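Local coordinates for protein putative Glycosidase (Bacteroides thetaiotaomicron, PDB 3R67) that is a putative glycosidase of unknown function, built mainly on beta sheets with very little helix, in a propeller of the kind found in beta-fructosidase-like proteins, at residues A[8-13]-A[297-302]; A[333-338]-A[349-354]. All blocks are in the same frame, centred on the assembly; numbering follows the deposited sequence.

Two kinds of contact are contrasted here: side-chain packing of an N-terminal loop on an edge strand, and backbone pairing in a hairpin near the C-terminus. Interaction 1 lays the loop 8-13 against strand 297-300, the last strand of its sheet; interaction 2 pairs strands 334-341 and 345-351. Their centres lie 18 Å apart and their nearest atoms about 5 Å, so the two do not touch. The N-terminal segment relates them: just beyond Ala-13, Trp-14 stacks on Tyr-351 and Phe-17 meets the same ring, while Gln-18 makes a backbone hydrogen bond with Val-350. The 1,2-ethanediol beside Arg-300 belongs to interaction 1 and probably comes from the crystallisation liquor.

Interaction 1 (A[8-13]-A[297-302]); sequences EFPDWA and LIDRLD. With EDO (1,2-ethanediol), chain F.
Leu-301 reaches into a nest of apolar side chains supplied by the 8-13 loop. From CB, with CG anti to the carbonyl carbon (chi1 -59°), the fork is carried to the loop. Leu-301 CG lies 4.2 Å from Trp-12 CH2. Leu-301 CD1 meets Phe-9, 3.8 Å from Phe-9 CD1. Leu-301 CD2 is shared by four residues: it touches Pro-10 CD at 3.7 Å, Phe-9 CD1, Ala-13 CB and Trp-12 CH2. A type I turn, closed by the bond from Ala-13 N to Pro-10 O, gathers Pro-10, Trp-12 and Ala-13 around the methyl; Phe-9 comes from just before it.

Trp-12 NE1 donates to Asp-299 OD2 at 2.9 Å, with 161° at the hydrogen; the acceptor lies close to the ring plane, and the carboxylate, turned 64° from it, is met on its anti side, somewhat out of its own plane.

Arg-300 leaves the strand away from the loop; its extended chain brings NH2 to a salt bridge with Asp-242 and NH1 to a hydrogen bond with 1,2-ethanediol O1. Ile-298 and Asp-299 form a classic beta bulge opposite Leu-288 of strand 282-289, on which Trp-12 also packs, so the loop spans both strands.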
loop_
_atom_site.group_PDB
_atom_site.type_symbol
_atom_site.label_atom_id
_atom_site.label_comp_id
_atom_site.label_asym_id
_atom_site.label_seq_id
_atom_site.Cartn_x
_atom_site.Cartn_y
_atom_site.Cartn_z
ATOM N N GLU A 8 20.048 14.632 -9.900
ATOM C CA GLU A 8 19.494 15.348 -8.736
ATOM C C GLU A 8 19.358 14.353 -7.561
ATOM O O GLU A 8 19.500 14.722 -6.391
ATOM C CB GLU A 8 18.149 15.984 -9.117
ATOM C CG GLU A 8 17.562 16.932 -8.085
ATOM C CD GLU A 8 16.254 17.551 -8.538
ATOM O OE1 GLU A 8 15.312 16.790 -8.860
ATOM O OE2 GLU A 8 16.166 18.801 -8.559
ATOM N N PHE A 9 19.052 13.091 -7.928
ATOM C CA PHE A 9 18.943 11.858 -7.156
ATOM C C PHE A 9 19.848 10.799 -7.796
ATOM O O PHE A 9 20.117 10.914 -8.998
ATOM C CB PHE A 9 17.475 11.370 -7.104
ATOM C CG PHE A 9 16.440 12.212 -6.401
ATOM C CD1 PHE A 9 16.161 12.017 -5.056
ATOM C CD2 PHE A 9 15.667 13.124 -7.109
ATOM C CE1 PHE A 9 15.177 12.767 -4.416
ATOM C CE2 PHE A 9 14.658 13.854 -6.475
ATOM C CZ PHE A 9 14.428 13.678 -5.130
ATOM N N PRO A 10 20.287 9.727 -7.100
ATOM C CA PRO A 10 21.126 8.717 -7.783
ATOM C C PRO A 10 20.364 8.073 -8.945
ATOM O O PRO A 10 19.144 7.999 -8.899
ATOM C CB PRO A 10 21.463 7.711 -6.679
ATOM C CG PRO A 10 20.507 7.998 -5.576
ATOM C CD PRO A 10 20.118 9.416 -5.670
ATOM N N ASP A 11 21.069 7.663 -9.999
ATOM C CA ASP A 11 20.469 7.153 -11.231
ATOM C C ASP A 11 19.681 5.838 -11.008
ATOM O O ASP A 11 18.869 5.502 -11.874
ATOM C CB ASP A 11 21.529 6.932 -12.325
ATOM C CG ASP A 11 22.503 5.821 -12.023
ATOM O OD1 ASP A 11 23.276 5.958 -11.045
ATOM O OD2 ASP A 11 22.478 4.800 -12.744
ATOM N N TRP A 12 19.861 5.122 -9.863
ATOM C CA TRP A 12 19.064 3.906 -9.582
ATOM C C TRP A 12 17.594 4.257 -9.212
ATOM O O TRP A 12 16.716 3.391 -9.274
ATOM C CB TRP A 12 19.683 3.051 -8.456
ATOM C CG TRP A 12 19.866 3.736 -7.125
ATOM C CD1 TRP A 12 21.021 4.252 -6.635
ATOM C CD2 TRP A 12 18.880 3.922 -6.094
ATOM N NE1 TRP A 12 20.828 4.729 -5.362
ATOM C CE2 TRP A 12 19.514 4.578 -5.020
ATOM C CE3 TRP A 12 17.518 3.605 -5.973
ATOM C CZ2 TRP A 12 18.828 4.947 -3.853
ATOM C CZ3 TRP A 12 16.841 3.992 -4.826
ATOM C CH2 TRP A 12 17.497 4.638 -3.776
ATOM N N ALA A 13 17.352 5.502 -8.773
ATOM C CA ALA A 13 16.038 5.960 -8.312
ATOM C C ALA A 13 15.126 6.316 -9.456
ATOM O O ALA A 13 15.559 6.862 -10.468
ATOM C CB ALA A 13 16.206 7.179 -7.411
ATOM N N LEU A 297 20.712 -3.697 2.264
ATOM C CA LEU A 297 20.502 -2.338 1.772
ATOM C C LEU A 297 21.753 -1.826 1.073
ATOM O O LEU A 297 22.855 -1.901 1.636
ATOM C CB LEU A 297 20.117 -1.412 2.945
ATOM C CG LEU A 297 19.753 0.051 2.631
ATOM C CD1 LEU A 297 18.458 0.156 1.818
ATOM C CD2 LEU A 297 19.562 0.817 3.895
ATOM N N ILE A 298 21.590 -1.298 -0.153
ATOM C CA ILE A 298 22.702 -0.739 -0.937
ATOM C C ILE A 298 22.719 0.782 -0.748
ATOM O O ILE A 298 23.753 1.351 -0.382
ATOM C CB ILE A 298 22.626 -1.123 -2.442
ATOM C CG1 ILE A 298 22.607 -2.669 -2.660
ATOM C CG2 ILE A 298 23.780 -0.455 -3.227
ATOM C CD1 ILE A 298 22.218 -3.097 -4.106
ATOM N N ASP A 299 21.581 1.440 -1.002
ATOM C CA ASP A 299 21.477 2.886 -0.930
ATOM C C ASP A 299 20.016 3.296 -0.636
ATOM O O ASP A 299 19.104 2.460 -0.671
ATOM C CB ASP A 299 21.987 3.518 -2.246
ATOM C CG ASP A 299 22.327 4.994 -2.162
ATOM O OD1 ASP A 299 22.469 5.516 -1.018
ATOM O OD2 ASP A 299 22.518 5.616 -3.228
ATOM N N ARG A 300 19.815 4.581 -0.302
ATOM C CA ARG A 300 18.551 5.158 0.125
ATOM C C ARG A 300 18.547 6.659 -0.143
ATOM O O ARG A 300 19.600 7.289 -0.080
ATOM C CB ARG A 300 18.408 4.846 1.624
ATOM C CG ARG A 300 17.131 5.237 2.316
ATOM C CD ARG A 300 17.293 4.694 3.712
ATOM N NE ARG A 300 16.187 5.027 4.598
ATOM C CZ ARG A 300 16.188 4.756 5.888
ATOM N NH1 ARG A 300 17.247 4.180 6.450
ATOM N NH2 ARG A 300 15.150 5.095 6.643
ATOM N N LEU A 301 17.383 7.227 -0.483
ATOM C CA LEU A 301 17.261 8.663 -0.745
ATOM C C LEU A 301 17.270 9.423 0.571
ATOM O O LEU A 301 16.606 9.003 1.516
ATOM C CB LEU A 301 15.991 8.985 -1.549
ATOM C CG LEU A 301 15.784 8.335 -2.951
ATOM C CD1 LEU A 301 14.530 8.924 -3.622
ATOM C CD2 LEU A 301 17.000 8.543 -3.887
ATOM N N ASP A 302 18.027 10.528 0.645
ATOM C CA ASP A 302 18.131 11.357 1.854
ATOM C C ASP A 302 17.071 12.480 1.827
ATOM O O ASP A 302 16.794 13.117 2.853
ATOM C CB ASP A 302 19.552 11.920 1.992
ATOM C CG ASP A 302 20.568 10.818 2.306
ATOM O OD1 ASP A 302 20.140 9.707 2.726
ATOM O OD2 ASP A 302 21.791 11.068 2.156
HETATM C C1 EDO F . 18.451 1.584 8.331
HETATM O O1 EDO F . 18.256 2.896 8.902
HETATM C C2 EDO F . 19.237 0.615 9.217
HETATM O O2 EDO F . 18.535 0.322 10.440
#

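Interaction 2 (A[333-338]-A[349-354]); sequences QKWYLY and AVYDPF
A single water joins Gln-333 and Asp-352 just past the end of the strand pairing, donating to Gln-333 O and to Asp-352 OD1, 2.8 Å from each. Asp-352 OD1 also accepts from Phe-354 N at 3.0 Å, from above the carboxylate plane, which makes an Asx turn; the chain thus curls so that the edge of the Phe-354 ring meets Gln-333 O.

Inside the pairing, Trp-335 and Tyr-351 form one hydrogen-bonded pair and Leu-337 and Ala-349 the next, each with bonds in both directions; that from Leu-337 N to Ala-349 O is almost straight, 179° at the hydrogen. Between them, Tyr-336 and Val-350 are a non-hydrogen-bonded pair: with Val-350 CG1 anti to the backbone N (chi1 -175°), CG2 stands alongside the ring, 3.7 Å from Tyr-336 CE2, and CG1 over one face toward the rim.

Trp-335 and Tyr-351 point the same way, their rings near parallel but slid apart, with planes at 26° and little overlap. Pro-353 CG closes on the indole edge, 3.7 Å from Trp-335 CD1. Trp-14 meets both aromatic rings.

This is an antiparallel beta hairpin, here forming with strand 323-331 a three-stranded antiparallel sheet, consistent with part of a propeller blade.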
loop_
_atom_site.group_PDB
_atom_site.type_symbol
_atom_site.label_atom_id
_atom_site.label_comp_id
_atom_site.label_asym_id
_atom_site.label_seq_id
_atom_site.Cartn_x
_atom_site.Cartn_y
_atom_site.Cartn_z
ATOM N N GLN A 333 4.170 1.037 -21.511
ATOM C CA GLN A 333 5.584 1.441 -21.404
ATOM C C GLN A 333 5.821 2.653 -20.464
ATOM O O GLN A 333 6.844 3.339 -20.575
ATOM C CB GLN A 333 6.171 1.768 -22.781
ATOM C CG GLN A 333 6.033 0.652 -23.834
ATOM C CD GLN A 333 6.031 -0.768 -23.315
ATOM O OE1 GLN A 333 7.013 -1.283 -22.778
ATOM N NE2 GLN A 333 4.868 -1.393 -23.378
ATOM N N LYS A 334 4.945 2.843 -19.483
ATOM C CA LYS A 334 5.097 3.872 -18.454
ATOM C C LYS A 334 4.727 3.284 -17.106
ATOM O O LYS A 334 3.972 2.321 -17.065
ATOM C CB LYS A 334 4.245 5.127 -18.760
ATOM C CG LYS A 334 4.679 5.896 -19.992
ATOM C CD LYS A 334 3.800 7.102 -20.183
ATOM C CE LYS A 334 4.174 7.895 -21.407
ATOM N NZ LYS A 334 3.264 9.056 -21.599
ATOM N N TRP A 335 5.256 3.862 -16.013
ATOM C CA TRP A 335 4.939 3.462 -14.647
ATOM C C TRP A 335 3.946 4.429 -14.046
ATOM O O TRP A 335 4.158 5.648 -14.094
ATOM C CB TRP A 335 6.198 3.371 -13.781
ATOM C CG TRP A 335 7.075 2.212 -14.147
ATOM C CD1 TRP A 335 8.137 2.219 -15.003
ATOM C CD2 TRP A 335 6.955 0.866 -13.660
ATOM N NE1 TRP A 335 8.692 0.960 -15.074
ATOM C CE2 TRP A 335 7.986 0.109 -14.259
ATOM C CE3 TRP A 335 6.070 0.221 -12.762
ATOM C CZ2 TRP A 335 8.163 -1.262 -13.994
ATOM C CZ3 TRP A 335 6.246 -1.138 -12.500
ATOM C CH2 TRP A 335 7.293 -1.858 -13.094
ATOM N N TYR A 336 2.840 3.881 -13.508
ATOM C CA TYR A 336 1.749 4.637 -12.889
ATOM C C TYR A 336 1.745 4.364 -11.402
ATOM O O TYR A 336 1.625 3.216 -10.987
ATOM C CB TYR A 336 0.393 4.272 -13.540
ATOM C CG TYR A 336 0.320 4.687 -14.991
ATOM C CD1 TYR A 336 0.919 3.921 -15.988
ATOM C CD2 TYR A 336 -0.333 5.853 -15.369
ATOM C CE1 TYR A 336 0.874 4.308 -17.319
ATOM C CE2 TYR A 336 -0.404 6.237 -16.705
ATOM C CZ TYR A 336 0.212 5.465 -17.677
ATOM O OH TYR A 336 0.180 5.845 -18.997
ATOM N N LEU A 337 1.932 5.420 -10.611
ATOM C CA LEU A 337 2.009 5.373 -9.147
ATOM C C LEU A 337 0.715 5.930 -8.564
ATOM O O LEU A 337 0.383 7.096 -8.808
ATOM C CB LEU A 337 3.253 6.172 -8.676
ATOM C CG LEU A 337 3.609 6.128 -7.177
ATOM C CD1 LEU A 337 4.004 4.721 -6.739
ATOM C CD2 LEU A 337 4.760 7.054 -6.876
ATOM N N TYR A 338 -0.023 5.091 -7.820
ATOM C CA TYR A 338 -1.310 5.464 -7.232
ATOM C C TYR A 338 -1.133 5.700 -5.746
ATOM O O TYR A 338 -0.415 4.954 -5.074
ATOM C CB TYR A 338 -2.379 4.396 -7.517
ATOM C CG TYR A 338 -2.589 4.250 -9.006
ATOM C CD1 TYR A 338 -3.468 5.080 -9.689
ATOM C CD2 TYR A 338 -1.819 3.364 -9.751
ATOM C CE1 TYR A 338 -3.635 4.974 -11.069
ATOM C CE2 TYR A 338 -1.991 3.232 -11.125
ATOM C CZ TYR A 338 -2.876 4.059 -11.785
ATOM O OH TYR A 338 -2.990 3.968 -13.150
ATOM N N ALA A 349 0.558 9.579 -10.395
ATOM C CA ALA A 349 1.787 10.178 -10.914
ATOM C C ALA A 349 2.347 9.229 -11.977
ATOM O O ALA A 349 2.179 8.013 -11.851
ATOM C CB ALA A 349 2.789 10.456 -9.802
ATOM N N VAL A 350 2.943 9.770 -13.050
ATOM C CA VAL A 350 3.439 8.954 -14.164
ATOM C C VAL A 350 4.933 9.141 -14.317
ATOM O O VAL A 350 5.442 10.268 -14.275
ATOM C CB VAL A 350 2.708 9.289 -15.507
ATOM C CG1 VAL A 350 3.140 8.346 -16.637
ATOM C CG2 VAL A 350 1.179 9.257 -15.347
ATOM N N TYR A 351 5.635 8.013 -14.496
ATOM C CA TYR A 351 7.060 7.965 -14.754
ATOM C C TYR A 351 7.286 7.278 -16.091
ATOM O O TYR A 351 6.936 6.103 -16.258
ATOM C CB TYR A 351 7.812 7.270 -13.608
ATOM C CG TYR A 351 9.217 6.818 -13.922
ATOM C CD1 TYR A 351 10.219 7.740 -14.216
ATOM C CD2 TYR A 351 9.570 5.475 -13.843
ATOM C CE1 TYR A 351 11.517 7.329 -14.520
ATOM C CE2 TYR A 351 10.872 5.052 -14.115
ATOM C CZ TYR A 351 11.845 5.987 -14.450
ATOM O OH TYR A 351 13.130 5.604 -14.736
ATOM N N ASP A 352 7.823 8.037 -17.058
ATOM C CA ASP A 352 8.165 7.507 -18.380
ATOM C C ASP A 352 9.646 7.163 -18.353
ATOM O O ASP A 352 10.465 8.084 -18.363
ATOM C CB ASP A 352 7.800 8.475 -19.522
ATOM C CG ASP A 352 8.025 7.947 -20.925
ATOM O OD1 ASP A 352 8.603 6.841 -21.069
ATOM O OD2 ASP A 352 7.607 8.624 -21.880
ATOM N N PRO A 353 10.027 5.857 -18.249
ATOM C CA PRO A 353 11.463 5.543 -18.161
ATOM C C PRO A 353 12.174 5.694 -19.511
ATOM O O PRO A 353 13.397 5.607 -19.540
ATOM C CB PRO A 353 11.499 4.089 -17.666
ATOM C CG PRO A 353 10.115 3.535 -17.866
ATOM C CD PRO A 353 9.177 4.640 -18.203
ATOM N N PHE A 354 11.433 5.971 -20.604
ATOM C CA PHE A 354 12.006 6.095 -21.942
ATOM C C PHE A 354 11.785 7.539 -22.452
ATOM O O PHE A 354 11.035 7.762 -23.406
ATOM C CB PHE A 354 11.378 5.029 -22.880
ATOM C CG PHE A 354 11.262 3.653 -22.254
ATOM C CD1 PHE A 354 12.394 2.858 -22.058
ATOM C CD2 PHE A 354 10.019 3.162 -21.835
ATOM C CE1 PHE A 354 12.283 1.593 -21.462
ATOM C CE2 PHE A 354 9.908 1.903 -21.225
ATOM C CZ PHE A 354 11.034 1.123 -21.048
HETATM O O HOH W 1 7.072 5.174 -22.685
#